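Local coordinates for putative uncharacterized protein PH0186 (PDB 2ZTS), which is of undetermined biological role but binds ADP and magnesium between subunits of a KaiC-like hexamer, and probably binds ATP as other P-loop proteins do, at residues Val9-Ser14 against Arg224-Ser229; Gly25-Gly30 against Ala48-Lys53; Val204-Glu209 against Met230-Phe235. One frame throughout, in Å; residues are numbered along the deposited sequence.

Interaction 1: residues Val9-Ser14 against Arg224-Ser229; sequences VRRVKS and RETRHS. With ADP (adenosine-5'-diphosphate), chain D.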
loop_
_atom_site.group_PDB
_atom_site.type_symbol
_atom_site.label_atom_id
_atom_site.label_comp_id
_atom_site.label_asym_id
_atom_site.label_seq_id
_atom_site.Cartn_x
_atom_site.Cartn_y
_atom_site.Cartn_z
ATOM N N VAL C 9 18.163 15.931 -37.161
ATOM C CA VAL C 9 18.761 15.175 -36.067
ATOM C C VAL C 9 19.514 13.955 -36.592
ATOM O O VAL C 9 19.029 13.278 -37.481
ATOM C CB VAL C 9 17.672 14.740 -35.031
ATOM C CG1 VAL C 9 16.739 13.683 -35.637
ATOM C CG2 VAL C 9 18.304 14.225 -33.742
ATOM N N ARG C 10 20.719 13.728 -36.084
ATOM C CA ARG C 10 21.520 12.536 -36.418
ATOM C C ARG C 10 20.955 11.345 -35.624
ATOM O O ARG C 10 20.782 11.462 -34.418
ATOM C CB ARG C 10 23.002 12.747 -35.992
ATOM C CG ARG C 10 24.110 12.756 -37.093
ATOM C CD ARG C 10 25.023 14.057 -37.085
ATOM N NE ARG C 10 25.836 14.216 -35.855
ATOM C CZ ARG C 10 26.079 15.374 -35.189
ATOM N NH1 ARG C 10 25.617 16.547 -35.623
ATOM N NH2 ARG C 10 26.809 15.354 -34.068
ATOM N N ARG C 11 20.722 10.216 -36.294
ATOM C CA ARG C 11 20.075 9.061 -35.695
ATOM C C ARG C 11 20.931 7.783 -35.616
ATOM O O ARG C 11 21.557 7.319 -36.568
ATOM C CB ARG C 11 18.726 8.787 -36.386
ATOM C CG ARG C 11 17.692 9.839 -35.974
ATOM C CD ARG C 11 16.305 9.592 -36.427
ATOM N NE ARG C 11 15.456 10.757 -36.124
ATOM C CZ ARG C 11 14.821 10.968 -34.983
ATOM N NH1 ARG C 11 14.909 10.100 -33.974
ATOM N NH2 ARG C 11 14.085 12.050 -34.834
ATOM N N VAL C 12 20.887 7.164 -34.444
ATOM C CA VAL C 12 21.667 5.984 -34.182
ATOM C C VAL C 12 20.743 4.795 -34.429
ATOM O O VAL C 12 19.733 4.655 -33.759
ATOM C CB VAL C 12 22.216 6.102 -32.762
ATOM C CG1 VAL C 12 22.998 4.830 -32.316
ATOM C CG2 VAL C 12 23.045 7.392 -32.673
ATOM N N LYS C 13 21.081 3.961 -35.400
ATOM C CA LYS C 13 20.291 2.764 -35.751
ATOM C C LYS C 13 20.349 1.727 -34.633
ATOM O O LYS C 13 21.418 1.416 -34.137
ATOM C CB LYS C 13 20.799 2.112 -37.026
ATOM C CG LYS C 13 20.834 3.080 -38.273
ATOM C CD LYS C 13 19.566 3.070 -39.063
ATOM C CE LYS C 13 19.293 1.775 -39.884
ATOM N NZ LYS C 13 17.755 1.396 -39.852
ATOM N N SER C 14 19.201 1.191 -34.260
ATOM C CA SER C 14 19.089 0.517 -32.974
ATOM C C SER C 14 19.780 -0.808 -33.071
ATOM O O SER C 14 20.327 -1.283 -32.131
ATOM C CB SER C 14 17.627 0.273 -32.588
ATOM O OG SER C 14 17.029 -0.629 -33.478
ATOM N N ARG C 224 12.749 11.779 -27.002
ATOM C CA ARG C 224 12.920 13.185 -27.302
ATOM C C ARG C 224 13.181 13.390 -28.801
ATOM O O ARG C 224 13.647 12.491 -29.483
ATOM C CB ARG C 224 14.043 13.783 -26.458
ATOM C CG ARG C 224 15.480 13.352 -26.893
ATOM C CD ARG C 224 16.538 14.464 -26.708
ATOM N NE ARG C 224 17.868 13.973 -27.079
ATOM C CZ ARG C 224 19.041 14.505 -26.724
ATOM N NH1 ARG C 224 19.111 15.633 -26.024
ATOM N NH2 ARG C 224 20.158 13.903 -27.125
ATOM N N GLU C 225 12.799 14.561 -29.294
ATOM C CA GLU C 225 13.041 14.981 -30.685
ATOM C C GLU C 225 12.453 14.021 -31.696
ATOM O O GLU C 225 12.948 13.922 -32.789
ATOM C CB GLU C 225 14.565 15.142 -30.973
ATOM C CG GLU C 225 15.300 16.130 -30.080
ATOM C CD GLU C 225 16.846 16.071 -30.192
ATOM O OE1 GLU C 225 17.490 15.405 -29.334
ATOM O OE2 GLU C 225 17.438 16.733 -31.112
ATOM N N THR C 226 11.415 13.280 -31.345
ATOM C CA THR C 226 10.927 12.272 -32.251
ATOM C C THR C 226 9.425 12.143 -32.172
ATOM O O THR C 226 8.893 11.978 -31.094
ATOM C CB THR C 226 11.546 10.904 -31.867
ATOM O OG1 THR C 226 12.956 11.023 -31.706
ATOM C CG2 THR C 226 11.406 9.904 -32.989
ATOM N N ARG C 227 8.769 12.124 -33.317
ATOM C CA ARG C 227 7.360 11.756 -33.453
ATOM C C ARG C 227 7.408 10.238 -33.553
ATOM O O ARG C 227 7.507 9.706 -34.656
ATOM C CB ARG C 227 6.736 12.433 -34.731
ATOM C CG ARG C 227 5.160 12.362 -34.984
ATOM C CD ARG C 227 4.582 13.633 -35.773
ATOM N NE ARG C 227 3.121 13.775 -36.057
ATOM C CZ ARG C 227 2.108 13.881 -35.155
ATOM N NH1 ARG C 227 2.317 13.791 -33.848
ATOM N NH2 ARG C 227 0.849 14.054 -35.570
ATOM N N HIS C 228 7.403 9.564 -32.403
ATOM C CA HIS C 228 7.449 8.071 -32.329
ATOM C C HIS C 228 6.049 7.513 -32.284
ATOM O O HIS C 228 5.162 8.134 -31.771
ATOM C CB HIS C 228 8.226 7.516 -31.087
ATOM C CG HIS C 228 7.726 8.029 -29.763
ATOM N ND1 HIS C 228 6.399 8.152 -29.458
ATOM C CD2 HIS C 228 8.385 8.448 -28.662
ATOM C CE1 HIS C 228 6.261 8.655 -28.242
ATOM N NE2 HIS C 228 7.455 8.853 -27.740
ATOM N N SER C 229 5.888 6.293 -32.769
ATOM C CA SER C 229 4.633 5.568 -32.653
ATOM C C SER C 229 4.309 5.407 -31.152
ATOM O O SER C 229 5.206 5.244 -30.339
ATOM C CB SER C 229 4.806 4.212 -33.331
ATOM O OG SER C 229 3.680 3.397 -33.142
HETATM P PB ADP D . 7.339 15.102 -20.233
HETATM O O1B ADP D . 6.051 15.040 -19.461
HETATM O O2B ADP D . 8.203 13.883 -19.913
HETATM O O3B ADP D . 8.093 16.299 -19.728
HETATM P PA ADP D . 7.807 15.925 -22.917
HETATM O O1A ADP D . 7.204 17.305 -22.969
HETATM O O2A ADP D . 9.252 15.807 -22.505
HETATM O O3A ADP D . 7.001 15.018 -21.795
HETATM O "O5'" ADP D . 7.327 15.254 -24.272
HETATM C "C5'" ADP D . 8.238 14.645 -25.125
HETATM C "C4'" ADP D . 7.422 13.865 -26.121
HETATM O "O4'" ADP D . 6.915 14.701 -27.139
HETATM C "C3'" ADP D . 8.244 12.763 -26.759
HETATM O "O3'" ADP D . 8.122 11.642 -25.957
HETATM C "C2'" ADP D . 7.561 12.627 -28.078
HETATM O "O2'" ADP D . 6.486 11.752 -28.049
HETATM C "C1'" ADP D . 7.009 14.013 -28.364
HETATM N N9 ADP D . 7.942 14.723 -29.242
HETATM C C8 ADP D . 9.190 15.213 -28.909
HETATM N N7 ADP D . 9.713 15.818 -30.006
HETATM C C5 ADP D . 8.821 15.691 -31.010
HETATM C C6 ADP D . 8.883 16.133 -32.320
HETATM N N6 ADP D . 9.819 17.031 -32.622
HETATM N N1 ADP D . 7.791 15.894 -33.124
HETATM C C2 ADP D . 6.670 15.206 -32.624
HETATM N N3 ADP D . 6.620 14.752 -31.301
HETATM C C4 ADP D . 7.693 15.011 -30.536
#

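Interaction 2: residues Gly25-Gly30 against Ala48-Lys53; sequences GGFPEG and AQFIYK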
loop_
_atom_site.group_PDB
_atom_site.type_symbol
_atom_site.label_atom_id
_atom_site.label_comp_id
_atom_site.label_asym_id
_atom_site.label_seq_id
_atom_site.Cartn_x
_atom_site.Cartn_y
_atom_site.Cartn_z
ATOM N N GLY C 25 13.798 6.326 -37.723
ATOM C CA GLY C 25 15.103 5.853 -38.197
ATOM C C GLY C 25 16.115 5.524 -37.102
ATOM O O GLY C 25 17.167 4.956 -37.385
ATOM N N GLY C 26 15.842 5.835 -35.837
ATOM C CA GLY C 26 16.831 5.561 -34.787
ATOM C C GLY C 26 16.816 6.556 -33.669
ATOM O O GLY C 26 15.999 7.475 -33.701
ATOM N N PHE C 27 17.664 6.336 -32.649
ATOM C CA PHE C 27 17.748 7.224 -31.506
ATOM C C PHE C 27 18.509 8.519 -31.850
ATOM O O PHE C 27 19.640 8.439 -32.357
ATOM C CB PHE C 27 18.504 6.587 -30.339
ATOM C CG PHE C 27 18.018 5.249 -29.931
ATOM C CD1 PHE C 27 16.795 5.107 -29.258
ATOM C CD2 PHE C 27 18.801 4.120 -30.134
ATOM C CE1 PHE C 27 16.361 3.861 -28.814
ATOM C CE2 PHE C 27 18.345 2.843 -29.684
ATOM C CZ PHE C 27 17.108 2.736 -29.039
ATOM N N PRO C 28 17.970 9.696 -31.494
ATOM C CA PRO C 28 18.771 10.916 -31.612
ATOM C C PRO C 28 20.107 10.698 -30.925
ATOM O O PRO C 28 20.186 10.262 -29.754
ATOM C CB PRO C 28 17.948 11.990 -30.882
ATOM C CG PRO C 28 16.550 11.515 -30.847
ATOM C CD PRO C 28 16.612 9.968 -30.959
ATOM N N GLU C 29 21.171 11.028 -31.645
ATOM C CA GLU C 29 22.525 10.946 -31.112
ATOM C C GLU C 29 22.657 11.681 -29.783
ATOM O O GLU C 29 22.183 12.785 -29.614
ATOM C CB GLU C 29 23.527 11.491 -32.195
ATOM C CG GLU C 29 24.990 11.306 -31.856
ATOM C CD GLU C 29 25.950 11.716 -33.003
ATOM O OE1 GLU C 29 25.483 12.151 -34.100
ATOM O OE2 GLU C 29 27.189 11.576 -32.798
ATOM N N GLY C 30 23.304 11.060 -28.807
ATOM C CA GLY C 30 23.510 11.695 -27.529
ATOM C C GLY C 30 22.414 11.384 -26.475
ATOM O O GLY C 30 22.588 11.757 -25.317
ATOM N N ALA C 48 22.168 -5.720 -25.531
ATOM C CA ALA C 48 23.317 -6.377 -26.099
ATOM C C ALA C 48 23.271 -6.257 -27.617
ATOM O O ALA C 48 24.308 -6.035 -28.245
ATOM C CB ALA C 48 23.387 -7.780 -25.682
ATOM N N GLN C 49 22.077 -6.411 -28.181
ATOM C CA GLN C 49 21.879 -6.313 -29.603
ATOM C C GLN C 49 22.285 -4.929 -30.110
ATOM O O GLN C 49 22.948 -4.792 -31.160
ATOM C CB GLN C 49 20.412 -6.614 -29.951
ATOM C CG GLN C 49 20.173 -7.114 -31.369
ATOM C CD GLN C 49 18.813 -7.794 -31.511
ATOM O OE1 GLN C 49 18.357 -8.427 -30.569
ATOM N NE2 GLN C 49 18.147 -7.620 -32.663
ATOM N N PHE C 50 21.919 -3.904 -29.342
ATOM C CA PHE C 50 22.254 -2.523 -29.647
ATOM C C PHE C 50 23.763 -2.369 -29.744
ATOM O O PHE C 50 24.236 -1.708 -30.659
ATOM C CB PHE C 50 21.656 -1.593 -28.569
ATOM C CG PHE C 50 22.132 -0.137 -28.590
ATOM C CD1 PHE C 50 21.705 0.753 -29.571
ATOM C CD2 PHE C 50 22.824 0.384 -27.541
ATOM C CE1 PHE C 50 22.052 2.083 -29.535
ATOM C CE2 PHE C 50 23.171 1.757 -27.497
ATOM C CZ PHE C 50 22.773 2.585 -28.486
ATOM N N ILE C 51 24.512 -2.889 -28.773
ATOM C CA ILE C 51 25.963 -2.734 -28.771
ATOM C C ILE C 51 26.587 -3.604 -29.856
ATOM O O ILE C 51 27.414 -3.138 -30.640
ATOM C CB ILE C 51 26.591 -3.123 -27.427
ATOM C CG1 ILE C 51 26.145 -2.191 -26.305
ATOM C CG2 ILE C 51 28.131 -3.070 -27.492
ATOM C CD1 ILE C 51 26.496 -0.752 -26.499
ATOM N N TYR C 52 26.152 -4.859 -29.910
ATOM C CA TYR C 52 26.724 -5.813 -30.835
ATOM C C TYR C 52 26.457 -5.454 -32.288
ATOM O O TYR C 52 27.370 -5.522 -33.109
ATOM C CB TYR C 52 26.200 -7.197 -30.610
ATOM C CG TYR C 52 26.888 -8.208 -31.488
ATOM C CD1 TYR C 52 28.169 -8.607 -31.201
ATOM C CD2 TYR C 52 26.263 -8.749 -32.607
ATOM C CE1 TYR C 52 28.854 -9.535 -32.036
ATOM C CE2 TYR C 52 26.940 -9.697 -33.449
ATOM C CZ TYR C 52 28.228 -10.077 -33.147
ATOM O OH TYR C 52 28.949 -11.001 -33.921
ATOM N N LYS C 53 25.212 -5.120 -32.599
ATOM C CA LYS C 53 24.864 -4.684 -33.936
ATOM C C LYS C 53 25.457 -3.302 -34.245
ATOM O O LYS C 53 25.837 -3.018 -35.372
ATOM C CB LYS C 53 23.357 -4.653 -34.165
ATOM C CG LYS C 53 22.715 -6.007 -34.218
ATOM C CD LYS C 53 23.358 -6.887 -35.296
ATOM C CE LYS C 53 22.495 -8.044 -35.737
ATOM N NZ LYS C 53 23.296 -8.991 -36.554
#

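Interaction 3: residues Val204-Glu209 against Met230-Phe235; sequences VLDLQE and MKKYPF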
loop_
_atom_site.group_PDB
_atom_site.type_symbol
_atom_site.label_atom_id
_atom_site.label_comp_id
_atom_site.label_asym_id
_atom_site.label_seq_id
_atom_site.Cartn_x
_atom_site.Cartn_y
_atom_site.Cartn_z
ATOM N N VAL C 204 9.396 0.518 -22.925
ATOM C CA VAL C 204 8.855 -0.556 -22.087
ATOM C C VAL C 204 8.766 -1.865 -22.839
ATOM O O VAL C 204 8.228 -1.926 -23.914
ATOM C CB VAL C 204 7.441 -0.195 -21.560
ATOM C CG1 VAL C 204 6.904 -1.251 -20.570
ATOM C CG2 VAL C 204 7.452 1.182 -20.969
ATOM N N LEU C 205 9.311 -2.904 -22.251
ATOM C CA LEU C 205 9.186 -4.269 -22.673
ATOM C C LEU C 205 8.267 -4.939 -21.696
ATOM O O LEU C 205 8.437 -4.797 -20.502
ATOM C CB LEU C 205 10.535 -4.959 -22.602
ATOM C CG LEU C 205 11.691 -4.420 -23.441
ATOM C CD1 LEU C 205 12.810 -5.420 -23.571
ATOM C CD2 LEU C 205 11.249 -3.986 -24.810
ATOM N N ASP C 206 7.317 -5.696 -22.198
ATOM C CA ASP C 206 6.280 -6.302 -21.368
ATOM C C ASP C 206 5.936 -7.702 -21.896
ATOM O O ASP C 206 6.308 -8.070 -23.028
ATOM C CB ASP C 206 5.006 -5.454 -21.412
ATOM C CG ASP C 206 4.204 -5.529 -20.114
ATOM O OD1 ASP C 206 4.606 -6.297 -19.186
ATOM O OD2 ASP C 206 3.155 -4.842 -19.951
ATOM N N LEU C 207 5.273 -8.468 -21.024
ATOM C CA LEU C 207 4.649 -9.747 -21.340
ATOM C C LEU C 207 3.211 -9.611 -20.951
ATOM O O LEU C 207 2.927 -9.436 -19.753
ATOM C CB LEU C 207 5.246 -10.834 -20.477
ATOM C CG LEU C 207 6.675 -11.210 -20.722
ATOM C CD1 LEU C 207 7.185 -12.123 -19.622
ATOM C CD2 LEU C 207 6.788 -11.875 -22.054
ATOM N N GLN C 208 2.314 -9.665 -21.936
ATOM C CA GLN C 208 0.882 -9.593 -21.673
ATOM C C GLN C 208 0.262 -10.984 -21.543
ATOM O O GLN C 208 0.731 -11.931 -22.142
ATOM C CB GLN C 208 0.147 -8.824 -22.777
ATOM C CG GLN C 208 -0.160 -7.359 -22.410
ATOM C CD GLN C 208 -1.201 -6.731 -23.327
ATOM O OE1 GLN C 208 -2.329 -7.271 -23.458
ATOM N NE2 GLN C 208 -0.846 -5.596 -23.962
ATOM N N GLU C 209 -0.820 -11.069 -20.777
ATOM C CA GLU C 209 -1.443 -12.352 -20.438
ATOM C C GLU C 209 -2.623 -12.549 -21.379
ATOM O O GLU C 209 -3.593 -11.825 -21.263
ATOM C CB GLU C 209 -1.906 -12.348 -18.950
ATOM C CG GLU C 209 -0.865 -12.849 -17.923
ATOM C CD GLU C 209 -1.440 -13.162 -16.527
ATOM O OE1 GLU C 209 -2.543 -13.752 -16.422
ATOM O OE2 GLU C 209 -0.779 -12.822 -15.516
HETATM N N MSE C 230 3.029 5.453 -30.817
HETATM C CA MSE C 230 2.542 5.314 -29.451
HETATM C C MSE C 230 1.810 3.983 -29.227
HETATM O O MSE C 230 1.256 3.794 -28.164
HETATM C CB MSE C 230 1.529 6.437 -29.145
HETATM C CG MSE C 230 1.954 7.873 -29.444
HETATM SE SE MSE C 230 2.737 8.824 -27.837
HETATM C CE MSE C 230 2.473 7.646 -26.208
ATOM N N LYS C 231 1.806 3.097 -30.218
ATOM C CA LYS C 231 1.181 1.770 -30.149
ATOM C C LYS C 231 2.072 0.698 -29.520
ATOM O O LYS C 231 3.283 0.825 -29.560
ATOM C CB LYS C 231 0.861 1.274 -31.562
ATOM C CG LYS C 231 -0.056 2.208 -32.382
ATOM C CD LYS C 231 -0.506 1.600 -33.664
ATOM C CE LYS C 231 -0.178 2.554 -34.832
ATOM N NZ LYS C 231 -1.157 2.371 -35.965
ATOM N N LYS C 232 1.442 -0.360 -28.995
ATOM C CA LYS C 232 2.111 -1.569 -28.519
ATOM C C LYS C 232 2.441 -2.395 -29.754
ATOM O O LYS C 232 1.587 -2.550 -30.602
ATOM C CB LYS C 232 1.169 -2.429 -27.626
ATOM C CG LYS C 232 1.076 -2.062 -26.125
ATOM C CD LYS C 232 0.793 -3.306 -25.226
ATOM C CE LYS C 232 1.935 -3.568 -24.148
ATOM N NZ LYS C 232 1.638 -4.615 -23.031
ATOM N N TYR C 233 3.649 -2.963 -29.823
ATOM C CA TYR C 233 4.081 -3.766 -30.973
ATOM C C TYR C 233 4.475 -5.149 -30.494
ATOM O O TYR C 233 5.291 -5.224 -29.608
ATOM C CB TYR C 233 5.277 -3.109 -31.720
ATOM C CG TYR C 233 4.898 -1.872 -32.495
ATOM C CD1 TYR C 233 4.607 -1.920 -33.882
ATOM C CD2 TYR C 233 4.760 -0.661 -31.851
ATOM C CE1 TYR C 233 4.212 -0.763 -34.578
ATOM C CE2 TYR C 233 4.382 0.466 -32.517
ATOM C CZ TYR C 233 4.100 0.409 -33.892
ATOM O OH TYR C 233 3.711 1.550 -34.532
ATOM N N PRO C 234 3.980 -6.243 -31.083
ATOM C CA PRO C 234 4.481 -7.586 -30.724
ATOM C C PRO C 234 5.950 -7.795 -31.031
ATOM O O PRO C 234 6.470 -7.251 -32.037
ATOM C CB PRO C 234 3.667 -8.535 -31.636
ATOM C CG PRO C 234 3.168 -7.693 -32.736
ATOM C CD PRO C 234 2.943 -6.313 -32.137
ATOM N N PHE C 235 6.646 -8.588 -30.213
ATOM C CA PHE C 235 7.981 -9.007 -30.627
ATOM C C PHE C 235 8.379 -10.376 -30.202
ATOM O O PHE C 235 7.790 -10.988 -29.323
ATOM C CB PHE C 235 9.073 -7.957 -30.271
ATOM C CG PHE C 235 9.549 -7.954 -28.801
ATOM C CD1 PHE C 235 10.636 -8.713 -28.398
ATOM C CD2 PHE C 235 9.001 -7.081 -27.887
ATOM C CE1 PHE C 235 11.135 -8.654 -27.089
ATOM C CE2 PHE C 235 9.471 -6.991 -26.561
ATOM C CZ PHE C 235 10.533 -7.784 -26.147
#

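Interaction 1: residues Val9-Ser14 against Arg224-Ser229
Arg-11 reaches across to Thr-226 and Glu-225, and its guanidinium group carries most of the contact. From CB the chain runs extended through CG and CD to NE (chi2 -172°), a plain spacer that meets nothing of Arg-224 to Ser-229 and delivers the flat tip edge-on. At that edge NH1 gives a fairly straight bond (161°) to OG1 of Thr-226, 3.1 Å away and in the guanidinium plane, and a second bond to the carbonyl O of Gly-26. NH2 donates to the backbone O of Glu-225 at 3.0 Å, a more bent bond whose donor stands tilted from the carbonyl plane. The Thr-226 hydroxyl is thereby given a direction: it accepts from Arg-11 and donates its own O-H to the backbone O of Arg-224, 2.8 Å from OG1. Beside this grip, CG2 of Val-9 lies 3.7 Å from OE2 of Glu-225, a carboxylate that also makes a salt bridge to Arg-76 of the second subunit.

The tethered loop lines a nucleotide site. O of Thr-226 is 3.3 Å from C4 of the ADP adenine, CB of Arg-227 comes 3.5 Å from C2, and His-228 NE2 makes a weak bond to ribose O3'. The phosphate end of this ADP is held by Lys-43 and Gly-40 of the second subunit, so the site is shared between chains. Strand 11-12 pairs with strand 27-28, whose Pro-28 packs on Val-9, Arg-11, Glu-225 and Thr-226; the loop itself joins strands 214-223 and 233-238, with Val-12 turned to helix 43-58.

Interaction 2: residues Gly25-Gly30 against Ala48-Lys53
Phe-27 and Phe-50 are the two side chains that meet here, ring against ring, in a buried contact. The aromatic pair is oblique: the planes stand almost perpendicular, at 86°, with the ring centroids 5.7 Å apart. CE1 of Phe-50 sits against the CD2-CE2 side of Phe-27, 3.8 Å from CE2 and 3.9 Å from CD2 of Phe-27. The Phe-50 ring leaves the helix with CG anti to the backbone N (chi1 169°), which swings it off the helix flank toward strand 27-28.

Other side chains pack on the rings. Both rings rest on Thr-174, and Phe-50 also packs on Ile-176, Val-140 and Val-12. These neighbours explain the setting: helix 43-58 follows the Walker A loop, which comes directly after strand 32-36, and it covers the parallel part of the central sheet, strands 138-142 and 174-179 included, as in other P-loop NTPases. The contact thus joins the middle of the P-loop helix to the small antiparallel ribbon of strands 11-12 and 27-28. Phe-27 is about 11 Å from a bound ADP at the nearest side-chain approach, so it does not touch the nucleotide.

Polar interactions hold the two backbones in place. Inside the helix Tyr-52 N bonds to Ala-48 O at 2.7 Å and Lys-53 N to Gln-49 O at 2.7 Å, while the carbonyl of Phe-50 has Arg-138 NH1 as an additional donor. On the ribbon side Phe-27 pairs through its backbone with Val-12, and Gly-30 N bonds to the hydroxyl of Thr-174. At the subunit boundary, Glu-29 O takes a hydrogen bond from Arg-76 of the second subunit.

Interaction 3: residues Val204-Glu209 against Met230-Phe235
Phe-235 holds its CG between the backbone N and the carbonyl carbon (chi1 79°), and this turns the ring toward Leu-205; Lys-232 bends at its second and third torsions (chi3 120°) and so carries its ammonium group to Asp-206 and Gln-208. The apolar half is small: CD2 of Leu-205 lies 3.9 Å from CE2 of Phe-235, and CD1 of Leu-205 reaches CZ of Phe-235 at 4.2 Å, the two side chains crossing at about a right angle.

The polar half is looser. NZ of Lys-232 forms a salt bridge with OD2 of Asp-206 at 3.4 Å, weak as a hydrogen bond. The other carboxylate oxygen, OD1 of Asp-206, accepts weakly from the backbone N of Leu-207 at 2.9 Å, which adds a second hold on the group. Gln-208 meets the lysine from the opposite direction, but its NE2 lies 2.8 Å from NZ of Lys-232, and both are donors, so the placement of one of these ends, perhaps the amide flip, is doubtful.

Strands 201-209 and 233-238 are not neighbours in the sheet. Strand 214-223 runs between them, and its Tyr-217 touches both Gln-208 and Lys-232, so the side chains reach over the middle strand. The touching parts run 97° apart. Leu-205 also packs on Thr-41 of the ADP-binding loop, while the backbones of selenomethionine Met-230 and of Lys-232 bond to the second subunit. With a modest hydrocarbon contact between Leu-205 and Phe-235 and a long ion pair among partly exposed side chains, the charges of Asp-206 and Lys-232 probably supply a weak electrostatic hold.

Interactions 1 and 2 adjoin, their centres 10 Å apart, and share the ribbon of strands 11-12 and 27-28; the Arg-10 to Glu-29 salt bridge is one of the direct ties between them. The centre of interaction 3 lies about 19 Å from the centres of both, in the antiparallel part of the main sheet. Along the chain interaction 2 is nested within the loop closed by interaction 1 and precedes interaction 3, whereas 1 and 3 cross, their segments 224-229 and 230-235 being consecutive. That continuous run leads from a loop at the adenine and ribose of one ADP to a strand near the chain's own nucleotide site. All three touch the second subunit, consistent with nucleotide sites formed between chains.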